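Local coordinates for protein toll (Drosophila melanogaster, PDB 4LXR) that acts as the cell-surface receptor for activated Spaetzle, switching on Toll signalling in antifungal immunity and in dorsal-ventral patterning of the embryo, at residues Leu172-Arg183 with Lys195-Leu206. Sequence-based numbering, arbitrary orientation.
Sequences LESIEFGSNKLR and KLKQLNLWSNQL. With EPE (4-(2-hydroxyethyl)-1-piperazine ethanesulfonic acid), chain N.
Glu176 and Asn200, paired across parallel strands 174-176 and 198-200, begin a polar cluster on the sheet face they share with Ser174 and Gln198. The strand segments run nearly parallel, joined by backbone bonds such as Ile175 N to Gln198 O. Glu176 has CG anti to its backbone N (chi1 176°) and bends at chi2, which swings the carboxylate across to the next repeat. Glu176 OE1 takes Asn200 ND2 at 2.9 Å from above the carboxylate plane and, from the opposite face of that plane, Trp202 NE1 at 3.2 Å on the syn side; OE2 accepts Gly178 N on the anti side. Glu176 OE1 is also hydrogen-bonded to Tyr64 of a Spaetzle chain, and Gln62 of that same chain hydrogen-bonds Gln198 and Asn200. A glutamine in its place, with one acceptor oxygen instead of two, is likely to leave either Gly178 N or the Trp202 and Asn200 donors facing an NH2 group.

Trp202 lays a ring face against Gly178, whose CA sits 3.8 Å from the five-membered-ring centroid, 11° off the normal.

The Asn204 side-chain amide hydrogen-bonds the preceding repeat through both its polar atoms: ND2 reaches Phe177 O at 3.1 Å, nearly straight, while OD1 receives Leu182 N at 2.9 Å. Asn180 ND2 meets Phe177 O from the other face of that carbonyl.

Charged groups pair near the start: Glu173 OE1 and Lys197 NZ form a salt bridge at 3.0 Å, the side chains running alongside. Farther along, the Gln205 amide stacks on the Arg183 guanidinium, planes 20° apart.

On the opposite face of the strands, turned into the solenoid's hydrophobic interior, Ile175 packs CG2 against Leu199 CD1 at 4.0 Å. Strand, inward leucines and asparagine amides bonding the neighbouring coil's backbone are the stacked-asparagine arrangement of a leucine-rich-repeat solenoid, here LRR 2 on LRR 3 in the ligand-binding ectodomain.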
loop_
_atom_site.group_PDB
_atom_site.type_symbol
_atom_site.label_atom_id
_atom_site.label_comp_id
_atom_site.label_asym_id
_atom_site.label_seq_id
_atom_site.Cartn_x
_atom_site.Cartn_y
_atom_site.Cartn_z
ATOM N N LEU A 172 28.902 -20.627 -29.617
ATOM C CA LEU A 172 28.324 -19.447 -28.968
ATOM C C LEU A 172 26.835 -19.227 -29.279
ATOM O O LEU A 172 26.405 -19.228 -30.447
ATOM C CB LEU A 172 29.142 -18.181 -29.268
ATOM C CG LEU A 172 29.116 -17.188 -28.093
ATOM C CD1 LEU A 172 29.663 -17.839 -26.829
ATOM C CD2 LEU A 172 29.889 -15.886 -28.404
ATOM N N GLU A 173 26.056 -19.037 -28.217
ATOM C CA GLU A 173 24.631 -18.792 -28.342
ATOM C C GLU A 173 24.204 -17.444 -27.792
ATOM O O GLU A 173 23.183 -16.889 -28.232
ATOM C CB GLU A 173 23.829 -19.924 -27.694
ATOM C CG GLU A 173 24.114 -21.291 -28.346
ATOM C CD GLU A 173 23.066 -22.343 -27.980
ATOM O OE1 GLU A 173 21.855 -22.023 -27.970
ATOM O OE2 GLU A 173 23.450 -23.488 -27.697
ATOM N N SER A 174 24.988 -16.914 -26.851
ATOM C CA SER A 174 24.709 -15.610 -26.259
ATOM C C SER A 174 25.959 -14.776 -26.123
ATOM O O SER A 174 26.985 -15.260 -25.655
ATOM C CB SER A 174 24.071 -15.756 -24.858
ATOM O OG SER A 174 23.119 -16.810 -24.880
ATOM N N ILE A 175 25.836 -13.511 -26.511
ATOM C CA ILE A 175 26.883 -12.526 -26.367
ATOM C C ILE A 175 26.325 -11.435 -25.488
ATOM O O ILE A 175 25.245 -10.904 -25.754
ATOM C CB ILE A 175 27.256 -11.879 -27.716
ATOM C CG1 ILE A 175 28.250 -12.762 -28.461
ATOM C CG2 ILE A 175 27.858 -10.483 -27.496
ATOM C CD1 ILE A 175 28.416 -12.407 -29.972
ATOM N N GLU A 176 27.062 -11.109 -24.437
ATOM C CA GLU A 176 26.698 -10.008 -23.583
ATOM C C GLU A 176 27.867 -9.024 -23.620
ATOM O O GLU A 176 28.861 -9.211 -22.914
ATOM C CB GLU A 176 26.408 -10.502 -22.149
ATOM C CG GLU A 176 26.112 -9.361 -21.124
ATOM C CD GLU A 176 25.002 -8.422 -21.603
ATOM O OE1 GLU A 176 23.831 -8.597 -21.169
ATOM O OE2 GLU A 176 25.293 -7.523 -22.433
ATOM N N PHE A 177 27.761 -8.004 -24.474
ATOM C CA PHE A 177 28.787 -6.946 -24.549
ATOM C C PHE A 177 28.222 -5.627 -24.076
ATOM O O PHE A 177 28.766 -4.566 -24.390
ATOM C CB PHE A 177 29.316 -6.774 -25.983
ATOM C CG PHE A 177 30.170 -7.919 -26.460
ATOM C CD1 PHE A 177 30.689 -8.841 -25.548
ATOM C CD2 PHE A 177 30.466 -8.070 -27.817
ATOM C CE1 PHE A 177 31.487 -9.921 -25.975
ATOM C CE2 PHE A 177 31.255 -9.162 -28.272
ATOM C CZ PHE A 177 31.789 -10.076 -27.339
ATOM N N GLY A 178 27.113 -5.696 -23.339
ATOM C CA GLY A 178 26.486 -4.505 -22.814
ATOM C C GLY A 178 27.459 -3.707 -21.957
ATOM O O GLY A 178 28.314 -4.277 -21.285
ATOM N N SER A 179 27.337 -2.390 -22.025
ATOM C CA SER A 179 28.087 -1.462 -21.186
ATOM C C SER A 179 29.573 -1.421 -21.511
ATOM O O SER A 179 30.437 -1.514 -20.636
ATOM C CB SER A 179 27.846 -1.729 -19.694
ATOM O OG SER A 179 28.063 -0.538 -18.958
ATOM N N ASN A 180 29.866 -1.265 -22.792
ATOM C CA ASN A 180 31.232 -1.094 -23.233
ATOM C C ASN A 180 31.302 0.213 -23.971
ATOM O O ASN A 180 30.528 1.131 -23.675
ATOM C CB ASN A 180 31.689 -2.284 -24.087
ATOM C CG ASN A 180 32.088 -3.483 -23.234
ATOM O OD1 ASN A 180 33.138 -3.470 -22.576
ATOM N ND2 ASN A 180 31.242 -4.520 -23.222
ATOM N N LYS A 181 32.228 0.324 -24.917
ATOM C CA LYS A 181 32.362 1.562 -25.677
ATOM C C LYS A 181 32.344 1.285 -27.180
ATOM O O LYS A 181 32.993 1.994 -27.960
ATOM C CB LYS A 181 33.643 2.310 -25.269
ATOM C CG LYS A 181 33.579 3.012 -23.893
ATOM C CD LYS A 181 34.956 3.641 -23.563
ATOM C CE LYS A 181 34.934 4.524 -22.304
ATOM N NZ LYS A 181 36.276 5.168 -22.021
ATOM N N LEU A 182 31.604 0.257 -27.590
ATOM C CA LEU A 182 31.611 -0.148 -28.999
ATOM C C LEU A 182 31.013 0.908 -29.929
ATOM O O LEU A 182 29.918 1.409 -29.685
ATOM C CB LEU A 182 30.913 -1.504 -29.186
ATOM C CG LEU A 182 31.706 -2.658 -28.571
ATOM C CD1 LEU A 182 30.873 -3.925 -28.451
ATOM C CD2 LEU A 182 32.993 -2.914 -29.374
ATOM N N ARG A 183 31.734 1.242 -30.994
ATOM C CA ARG A 183 31.259 2.231 -31.969
ATOM C C ARG A 183 30.780 1.583 -33.256
ATOM O O ARG A 183 29.970 2.161 -33.995
ATOM C CB ARG A 183 32.375 3.192 -32.351
ATOM C CG ARG A 183 32.931 3.995 -31.226
ATOM C CD ARG A 183 34.438 3.813 -31.131
ATOM N NE ARG A 183 35.041 5.014 -30.569
ATOM C CZ ARG A 183 35.119 5.287 -29.271
ATOM N NH1 ARG A 183 34.649 4.421 -28.373
ATOM N NH2 ARG A 183 35.687 6.423 -28.874
ATOM N N LYS A 195 25.235 -20.699 -34.443
ATOM C CA LYS A 195 24.171 -20.952 -33.462
ATOM C C LYS A 195 23.818 -19.715 -32.637
ATOM O O LYS A 195 23.000 -19.807 -31.729
ATOM C CB LYS A 195 24.555 -22.095 -32.492
ATOM C CG LYS A 195 24.892 -23.427 -33.176
ATOM C CD LYS A 195 25.651 -24.378 -32.244
ATOM C CE LYS A 195 24.805 -24.759 -31.048
ATOM N NZ LYS A 195 25.343 -25.929 -30.294
ATOM N N LEU A 196 24.410 -18.563 -32.944
ATOM C CA LEU A 196 24.184 -17.377 -32.113
ATOM C C LEU A 196 22.701 -16.962 -32.025
ATOM O O LEU A 196 22.066 -16.722 -33.049
ATOM C CB LEU A 196 25.027 -16.199 -32.598
ATOM C CG LEU A 196 24.981 -14.961 -31.694
ATOM C CD1 LEU A 196 25.543 -15.240 -30.285
ATOM C CD2 LEU A 196 25.738 -13.837 -32.363
ATOM N N LYS A 197 22.153 -16.886 -30.809
ATOM C CA LYS A 197 20.737 -16.521 -30.640
ATOM C C LYS A 197 20.526 -15.164 -29.982
ATOM O O LYS A 197 19.627 -14.419 -30.368
ATOM C CB LYS A 197 19.973 -17.605 -29.866
ATOM C CG LYS A 197 20.002 -18.976 -30.542
ATOM C CD LYS A 197 19.378 -20.055 -29.642
ATOM C CE LYS A 197 19.332 -21.396 -30.371
ATOM N NZ LYS A 197 20.711 -21.952 -30.697
ATOM N N GLN A 198 21.366 -14.825 -29.010
ATOM C CA GLN A 198 21.181 -13.580 -28.260
ATOM C C GLN A 198 22.365 -12.632 -28.427
ATOM O O GLN A 198 23.518 -12.983 -28.134
ATOM C CB GLN A 198 20.917 -13.863 -26.763
ATOM C CG GLN A 198 20.550 -12.619 -25.949
ATOM C CD GLN A 198 19.289 -11.920 -26.476
ATOM O OE1 GLN A 198 18.293 -12.579 -26.789
ATOM N NE2 GLN A 198 19.355 -10.591 -26.631
ATOM N N LEU A 199 22.067 -11.430 -28.902
ATOM C CA LEU A 199 23.078 -10.430 -29.159
ATOM C C LEU A 199 22.786 -9.202 -28.311
ATOM O O LEU A 199 21.958 -8.371 -28.684
ATOM C CB LEU A 199 23.079 -10.073 -30.657
ATOM C CG LEU A 199 24.175 -9.107 -31.136
ATOM C CD1 LEU A 199 25.538 -9.563 -30.640
ATOM C CD2 LEU A 199 24.179 -8.994 -32.676
ATOM N N ASN A 200 23.441 -9.097 -27.155
ATOM C CA ASN A 200 23.273 -7.938 -26.290
ATOM C C ASN A 200 24.347 -6.876 -26.479
ATOM O O ASN A 200 25.526 -7.123 -26.229
ATOM C CB ASN A 200 23.213 -8.357 -24.803
ATOM C CG ASN A 200 21.821 -8.760 -24.380
ATOM O OD1 ASN A 200 20.922 -8.825 -25.215
ATOM N ND2 ASN A 200 21.632 -9.038 -23.083
ATOM N N LEU A 201 23.928 -5.675 -26.870
ATOM C CA LEU A 201 24.867 -4.609 -27.208
ATOM C C LEU A 201 24.445 -3.310 -26.568
ATOM O O LEU A 201 24.838 -2.242 -27.034
ATOM C CB LEU A 201 24.948 -4.420 -28.722
ATOM C CG LEU A 201 25.508 -5.625 -29.492
ATOM C CD1 LEU A 201 25.211 -5.551 -31.001
ATOM C CD2 LEU A 201 27.011 -5.727 -29.252
ATOM N N TRP A 202 23.664 -3.399 -25.488
ATOM C CA TRP A 202 23.105 -2.190 -24.850
ATOM C C TRP A 202 24.203 -1.367 -24.194
ATOM O O TRP A 202 25.277 -1.899 -23.855
ATOM C CB TRP A 202 22.008 -2.559 -23.825
ATOM C CG TRP A 202 22.446 -3.624 -22.859
ATOM C CD1 TRP A 202 22.454 -4.975 -23.080
ATOM C CD2 TRP A 202 22.961 -3.434 -21.540
ATOM N NE1 TRP A 202 22.928 -5.642 -21.967
ATOM C CE2 TRP A 202 23.250 -4.712 -21.010
ATOM C CE3 TRP A 202 23.191 -2.312 -20.746
ATOM C CZ2 TRP A 202 23.780 -4.888 -19.734
ATOM C CZ3 TRP A 202 23.705 -2.491 -19.468
ATOM C CH2 TRP A 202 23.988 -3.764 -18.976
ATOM N N SER A 203 23.937 -0.073 -24.039
ATOM C CA SER A 203 24.857 0.861 -23.377
ATOM C C SER A 203 26.223 0.846 -24.040
ATOM O O SER A 203 27.249 0.722 -23.372
ATOM C CB SER A 203 24.992 0.558 -21.883
ATOM O OG SER A 203 23.803 0.871 -21.184
ATOM N N ASN A 204 26.212 0.942 -25.362
ATOM C CA ASN A 204 27.423 1.154 -26.131
ATOM C C ASN A 204 27.277 2.476 -26.860
ATOM O O ASN A 204 26.500 3.324 -26.435
ATOM C CB ASN A 204 27.662 -0.020 -27.080
ATOM C CG ASN A 204 28.333 -1.178 -26.383
ATOM O OD1 ASN A 204 29.515 -1.091 -26.059
ATOM N ND2 ASN A 204 27.573 -2.251 -26.091
ATOM N N GLN A 205 28.002 2.679 -27.951
ATOM C CA GLN A 205 27.838 3.934 -28.679
ATOM C C GLN A 205 27.769 3.641 -30.168
ATOM O O GLN A 205 28.513 4.208 -30.973
ATOM C CB GLN A 205 28.902 4.994 -28.283
ATOM C CG GLN A 205 30.369 4.517 -28.350
ATOM C CD GLN A 205 31.377 5.565 -27.849
ATOM O OE1 GLN A 205 31.763 5.565 -26.685
ATOM N NE2 GLN A 205 31.802 6.452 -28.732
ATOM N N LEU A 206 26.858 2.730 -30.510
ATOM C CA LEU A 206 26.677 2.258 -31.883
ATOM C C LEU A 206 25.784 3.208 -32.683
ATOM O O LEU A 206 24.596 2.953 -32.880
ATOM C CB LEU A 206 26.080 0.843 -31.871
ATOM C CG LEU A 206 26.955 -0.245 -31.237
ATOM C CD1 LEU A 206 26.093 -1.461 -30.895
ATOM C CD2 LEU A 206 28.130 -0.642 -32.168
HETATM N N1 EPE N . 30.478 2.959 -19.689
HETATM C C2 EPE N . 31.390 3.585 -20.675
HETATM C C3 EPE N . 30.627 4.477 -21.642
HETATM N N4 EPE N . 29.468 3.815 -22.247
HETATM C C5 EPE N . 28.769 2.741 -21.560
HETATM C C6 EPE N . 29.474 2.110 -20.354
HETATM C C7 EPE N . 28.682 4.557 -23.221
HETATM C C8 EPE N . 29.580 5.066 -24.336
HETATM O O8 EPE N . 30.299 3.981 -24.863
HETATM C C9 EPE N . 31.258 2.046 -18.834
HETATM C C10 EPE N . 31.398 2.583 -17.416
HETATM S S EPE N . 32.163 1.394 -16.272
HETATM O O1S EPE N . 32.134 0.037 -16.833
HETATM O O2S EPE N . 33.563 1.763 -16.064
HETATM O O3S EPE N . 31.448 1.422 -15.008
HETATM O O HOH W 1 25.958 -24.175 -28.266
HETATM O O HOH W 2 25.236 0.829 -18.622
HETATM O O HOH W 3 34.796 5.819 -26.162
#